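Local coordinates for RNA-binding protein RO60 (Deinococcus radiodurans, PDB 2NVO) that binds several small RNAs that accumulate during recovery from ultraviolet irradiation and contributes to the resistance of the bacterium to that radiation, at residues L316-A321 and E348-L353; A391-S396 and E427-K432. All coordinates share one frame; numbering follows the deposited sequence.

Contact 1 comes first along the chain and is complete before contact 2 begins, yet their centres lie only about 14 Å apart. Contact 1 pairs helices 315-326 and 341-354 of the helical TROVE part, whereas contact 2 joins helices 388-402 and 426-432 of the VWFA-like domain. Where they meet, the two domains meet: Leu316 of contact 1 lies on Ala394 and Met395 of contact 2, with Leu316 CD1 3.5 Å from Met395 SD, and the ring of Phe351 approaches Ala394 through CZ. Such apolar packing illustrates how the VWFA-like domain closes the horseshoe of HEAT-like repeats into a ring, whose positively charged central cavity is thought to take single-stranded RNA.

Contact 1 of 2, residues L316-A321 and E348-L353; sequences LDALKA and EEAFTL
Ala318 points its methyl toward helix 341-354 and meets Ala350 and Phe351 there, while Leu319 makes a second touch on the Phe351 ring. Ala318 CB lies 3.6 Å from Phe351 N and 3.8 Å from Phe351 CA, so it rests on main chain as much as on side chain. The methyl of Ala350 faces back across the gap, with Ala350 CB 4.0 Å from Ala318 CB, and Phe351 CB bounds the same methyl at 4.2 Å. With so little bulk between them, the backbones come close: Ala318 CA and Phe351 CA are 5.1 Å apart, and the segment axes approach to 8.0 Å. The two segments run nearly antiparallel, at 168° between their N-to-C directions, a helix pair consistent with the build of the TROVE domain, a horseshoe of HEAT-like repeats. The chain between them is the end of helix 315-326, a loop, and the start of helix 341-354. Phe351 gives up more surface here than any other residue of the two segments. Its CG lies anti to the backbone N and beside the carbonyl carbon (chi1 174°), which takes the ring alongside Leu319. There Leu319 CB meets Phe351 CD1 at 4.1 Å, approaching the ring obliquely. The Leu319 side chain also touches Leu386 and Met390 of the VWFA-like domain. Phe355 also packs edge-to-face with the Phe351 ring. No hydrogen bond crosses between the segments, whose touching residues are all buried.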
loop_
_atom_site.group_PDB
_atom_site.type_symbol
_atom_site.label_atom_id
_atom_site.label_comp_id
_atom_site.label_asym_id
_atom_site.label_seq_id
_atom_site.Cartn_x
_atom_site.Cartn_y
_atom_site.Cartn_z
ATOM N N LEU A 316 -8.351 9.506 0.964
ATOM C CA LEU A 316 -8.207 9.045 -0.423
ATOM C C LEU A 316 -8.795 7.647 -0.666
ATOM O O LEU A 316 -9.195 7.318 -1.784
ATOM C CB LEU A 316 -6.737 9.075 -0.844
ATOM C CG LEU A 316 -6.187 10.481 -1.035
ATOM C CD1 LEU A 316 -4.706 10.409 -1.393
ATOM C CD2 LEU A 316 -6.989 11.189 -2.124
ATOM N N ASP A 317 -8.819 6.815 0.366
ATOM C CA ASP A 317 -9.491 5.523 0.287
ATOM C C ASP A 317 -10.973 5.737 0.032
ATOM O O ASP A 317 -11.575 5.041 -0.777
ATOM C CB ASP A 317 -9.331 4.741 1.592
ATOM C CG ASP A 317 -7.926 4.223 1.802
ATOM O OD1 ASP A 317 -7.206 4.038 0.793
ATOM O OD2 ASP A 317 -7.542 3.990 2.983
ATOM N N ALA A 318 -11.564 6.711 0.726
ATOM C CA ALA A 318 -12.969 6.982 0.541
ATOM C C ALA A 318 -13.201 7.648 -0.810
ATOM O O ALA A 318 -14.177 7.356 -1.481
ATOM C CB ALA A 318 -13.519 7.855 1.692
ATOM N N LEU A 319 -12.302 8.549 -1.202
ATOM C CA LEU A 319 -12.455 9.215 -2.492
ATOM C C LEU A 319 -12.384 8.166 -3.610
ATOM O O LEU A 319 -13.213 8.171 -4.495
ATOM C CB LEU A 319 -11.409 10.324 -2.696
ATOM C CG LEU A 319 -11.561 11.136 -3.994
ATOM C CD1 LEU A 319 -12.998 11.616 -4.224
ATOM C CD2 LEU A 319 -10.570 12.330 -4.025
ATOM N N LYS A 320 -11.412 7.266 -3.547
ATOM C CA LYS A 320 -11.285 6.225 -4.569
ATOM C C LYS A 320 -12.549 5.356 -4.627
ATOM O O LYS A 320 -13.089 5.086 -5.705
ATOM C CB LYS A 320 -10.049 5.354 -4.322
ATOM C CG LYS A 320 -9.975 4.136 -5.249
ATOM C CD LYS A 320 -8.858 3.183 -4.847
ATOM C CE LYS A 320 -8.769 1.998 -5.816
ATOM N NZ LYS A 320 -7.475 1.264 -5.671
ATOM N N ALA A 321 -13.039 4.932 -3.461
ATOM C CA ALA A 321 -14.243 4.101 -3.441
ATOM C C ALA A 321 -15.430 4.799 -4.085
ATOM O O ALA A 321 -16.191 4.184 -4.819
ATOM C CB ALA A 321 -14.579 3.619 -2.000
ATOM N N GLU A 348 -18.878 10.682 0.447
ATOM C CA GLU A 348 -18.392 12.046 0.608
ATOM C C GLU A 348 -18.250 12.379 2.077
ATOM O O GLU A 348 -17.337 13.101 2.466
ATOM C CB GLU A 348 -19.294 13.056 -0.108
ATOM C CG GLU A 348 -19.064 13.085 -1.608
ATOM C CD GLU A 348 -20.165 13.792 -2.379
ATOM O OE1 GLU A 348 -20.553 14.913 -1.993
ATOM O OE2 GLU A 348 -20.636 13.223 -3.389
ATOM N N GLU A 349 -19.144 11.832 2.901
ATOM C CA GLU A 349 -19.055 12.024 4.338
ATOM C C GLU A 349 -17.898 11.237 4.948
ATOM O O GLU A 349 -17.209 11.739 5.827
ATOM C CB GLU A 349 -20.380 11.645 5.037
ATOM C CG GLU A 349 -20.361 11.939 6.533
ATOM C CD GLU A 349 -21.661 11.563 7.252
ATOM O OE1 GLU A 349 -22.704 11.454 6.582
ATOM O OE2 GLU A 349 -21.628 11.387 8.489
ATOM N N ALA A 350 -17.697 9.999 4.491
ATOM C CA ALA A 350 -16.575 9.187 4.935
ATOM C C ALA A 350 -15.242 9.894 4.654
ATOM O O ALA A 350 -14.335 9.869 5.477
ATOM C CB ALA A 350 -16.606 7.808 4.272
ATOM N N PHE A 351 -15.143 10.530 3.490
ATOM C CA PHE A 351 -13.959 11.304 3.131
ATOM C C PHE A 351 -13.630 12.340 4.207
ATOM O O PHE A 351 -12.515 12.388 4.718
ATOM C CB PHE A 351 -14.209 11.991 1.788
ATOM C CG PHE A 351 -13.124 12.931 1.356
ATOM C CD1 PHE A 351 -11.967 12.454 0.770
ATOM C CD2 PHE A 351 -13.286 14.309 1.483
ATOM C CE1 PHE A 351 -10.964 13.329 0.322
ATOM C CE2 PHE A 351 -12.293 15.190 1.040
ATOM C CZ PHE A 351 -11.120 14.686 0.461
ATOM N N THR A 352 -14.617 13.146 4.572
ATOM C CA THR A 352 -14.431 14.186 5.594
ATOM C C THR A 352 -14.099 13.589 6.957
ATOM O O THR A 352 -13.190 14.061 7.642
ATOM C CB THR A 352 -15.662 15.091 5.665
ATOM O OG1 THR A 352 -15.882 15.670 4.372
ATOM C CG2 THR A 352 -15.466 16.209 6.699
ATOM N N LEU A 353 -14.803 12.526 7.335
ATOM C CA LEU A 353 -14.595 11.880 8.638
ATOM C C LEU A 353 -13.225 11.235 8.758
ATOM O O LEU A 353 -12.659 11.145 9.848
ATOM C CB LEU A 353 -15.683 10.831 8.902
ATOM C CG LEU A 353 -17.110 11.364 9.018
ATOM C CD1 LEU A 353 -18.142 10.229 9.037
ATOM C CD2 LEU A 353 -17.233 12.230 10.260
#

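Contact 2 of 2, residues A391-S396 and E427-K432; sequences AAAAMS and ESAMQK
With chi1 at -78°, the CG of Met430 stands beside its own backbone N and opposite its carbonyl carbon, a setting that brings this methylene to 3.6 Å from Ala393 CB. The chain then extends through chi2 before bending at chi3 (63°), and the Met430 side chain also touches Asn389 and Met390, about one turn earlier on helix 388-402. Ala393 directs its methyl toward helix 426-432, where it settles between Met430 and Ala429. Ala429 CB meets Ala393 CB at 3.9 Å, methyl against methyl, while the backbone Met430 N lies 3.7 Å from Ala393 CB. The alanines allow a close approach, with Ala393 CA and Met430 CA 5.3 Å apart. On helix 388-402, Ser396 OG donates to Ala392 O at 2.9 Å, from the face of the carbonyl plane opposite that used by Ser396 N. The hydroxyl proton of this buried serine is thus spent within its own helix, on a carbonyl that accepts two bonds. Around helix 388-402, Ala392 and Ser396 lie on strand 364-369, Ala392 and Met395 touch Tyr463 of strand 459-464, Ala394 and Met395 lie against Leu316 of helix 315-326, and the short helix 426-432 packs against the Ala393 flank.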
loop_
_atom_site.group_PDB
_atom_site.type_symbol
_atom_site.label_atom_id
_atom_site.label_comp_id
_atom_site.label_asym_id
_atom_site.label_seq_id
_atom_site.Cartn_x
_atom_site.Cartn_y
_atom_site.Cartn_z
ATOM N N ALA A 391 -6.646 15.057 -6.924
ATOM C CA ALA A 391 -5.749 14.415 -5.966
ATOM C C ALA A 391 -4.959 15.446 -5.154
ATOM O O ALA A 391 -4.851 15.328 -3.922
ATOM C CB ALA A 391 -4.797 13.441 -6.663
ATOM N N ALA A 392 -4.388 16.430 -5.845
ATOM C CA ALA A 392 -3.607 17.483 -5.215
ATOM C C ALA A 392 -4.458 18.360 -4.266
ATOM O O ALA A 392 -3.980 18.796 -3.199
ATOM C CB ALA A 392 -2.913 18.345 -6.284
ATOM N N ALA A 393 -5.701 18.627 -4.669
ATOM C CA ALA A 393 -6.629 19.375 -3.826
ATOM C C ALA A 393 -6.989 18.603 -2.580
ATOM O O ALA A 393 -7.089 19.195 -1.485
ATOM C CB ALA A 393 -7.896 19.779 -4.600
ATOM N N ALA A 394 -7.197 17.291 -2.736
ATOM C CA ALA A 394 -7.450 16.395 -1.607
ATOM C C ALA A 394 -6.272 16.415 -0.614
ATOM O O ALA A 394 -6.467 16.593 0.604
ATOM C CB ALA A 394 -7.723 14.944 -2.104
ATOM N N MET A 395 -5.050 16.267 -1.141
ATOM C CA MET A 395 -3.851 16.250 -0.305
ATOM C C MET A 395 -3.610 17.610 0.368
ATOM O O MET A 395 -3.084 17.670 1.472
ATOM C CB MET A 395 -2.614 15.837 -1.115
ATOM C CG MET A 395 -2.632 14.365 -1.594
ATOM S SD MET A 395 -2.831 13.164 -0.248
ATOM C CE MET A 395 -1.330 13.384 0.678
ATOM N N SER A 396 -3.990 18.689 -0.304
ATOM C CA SER A 396 -3.881 20.042 0.262
ATOM C C SER A 396 -4.812 20.186 1.463
ATOM O O SER A 396 -4.392 20.627 2.536
ATOM C CB SER A 396 -4.245 21.096 -0.779
ATOM O OG SER A 396 -3.247 21.190 -1.789
ATOM N N GLU A 427 -14.273 20.234 -3.853
ATOM C CA GLU A 427 -14.667 20.966 -5.054
ATOM C C GLU A 427 -14.160 22.419 -5.106
ATOM O O GLU A 427 -13.663 22.859 -6.129
ATOM C CB GLU A 427 -16.193 20.918 -5.215
ATOM C CG GLU A 427 -16.838 19.604 -4.715
ATOM C CD GLU A 427 -17.032 19.567 -3.187
ATOM O OE1 GLU A 427 -17.704 20.468 -2.622
ATOM O OE2 GLU A 427 -16.532 18.625 -2.553
ATOM N N SER A 428 -14.250 23.163 -4.001
ATOM C CA SER A 428 -13.792 24.550 -4.035
ATOM C C SER A 428 -12.258 24.641 -4.076
ATOM O O SER A 428 -11.700 25.528 -4.714
ATOM C CB SER A 428 -14.399 25.387 -2.884
ATOM O OG SER A 428 -14.007 24.899 -1.614
ATOM N N ALA A 429 -11.581 23.718 -3.403
ATOM C CA ALA A 429 -10.117 23.643 -3.465
ATOM C C ALA A 429 -9.650 23.311 -4.894
ATOM O O ALA A 429 -8.679 23.864 -5.380
ATOM C CB ALA A 429 -9.605 22.596 -2.501
ATOM N N MET A 430 -10.341 22.384 -5.546
ATOM C CA MET A 430 -10.002 22.037 -6.923
ATOM C C MET A 430 -10.014 23.271 -7.821
ATOM O O MET A 430 -9.109 23.470 -8.630
ATOM C CB MET A 430 -10.966 20.966 -7.464
ATOM C CG MET A 430 -10.650 19.559 -6.976
ATOM S SD MET A 430 -11.890 18.368 -7.507
ATOM C CE MET A 430 -11.684 18.458 -9.288
ATOM N N GLN A 431 -11.043 24.104 -7.682
ATOM C CA GLN A 431 -11.152 25.311 -8.500
ATOM C C GLN A 431 -10.074 26.347 -8.183
ATOM O O GLN A 431 -9.531 26.978 -9.088
ATOM C CB GLN A 431 -12.545 25.934 -8.370
ATOM C CG GLN A 431 -13.658 25.085 -8.970
ATOM C CD GLN A 431 -15.042 25.507 -8.492
ATOM O OE1 GLN A 431 -16.057 25.087 -9.053
ATOM N NE2 GLN A 431 -15.089 26.337 -7.439
ATOM N N LYS A 432 -9.752 26.515 -6.899
ATOM C CA LYS A 432 -8.663 27.406 -6.518
ATOM C C LYS A 432 -7.334 26.928 -7.063
ATOM O O LYS A 432 -6.409 27.710 -7.196
ATOM C CB LYS A 432 -8.585 27.560 -4.989
ATOM C CG LYS A 432 -9.723 28.404 -4.426
ATOM C CD LYS A 432 -9.680 28.485 -2.885
ATOM C CE LYS A 432 -10.846 29.338 -2.364
ATOM N NZ LYS A 432 -11.021 29.133 -0.914
#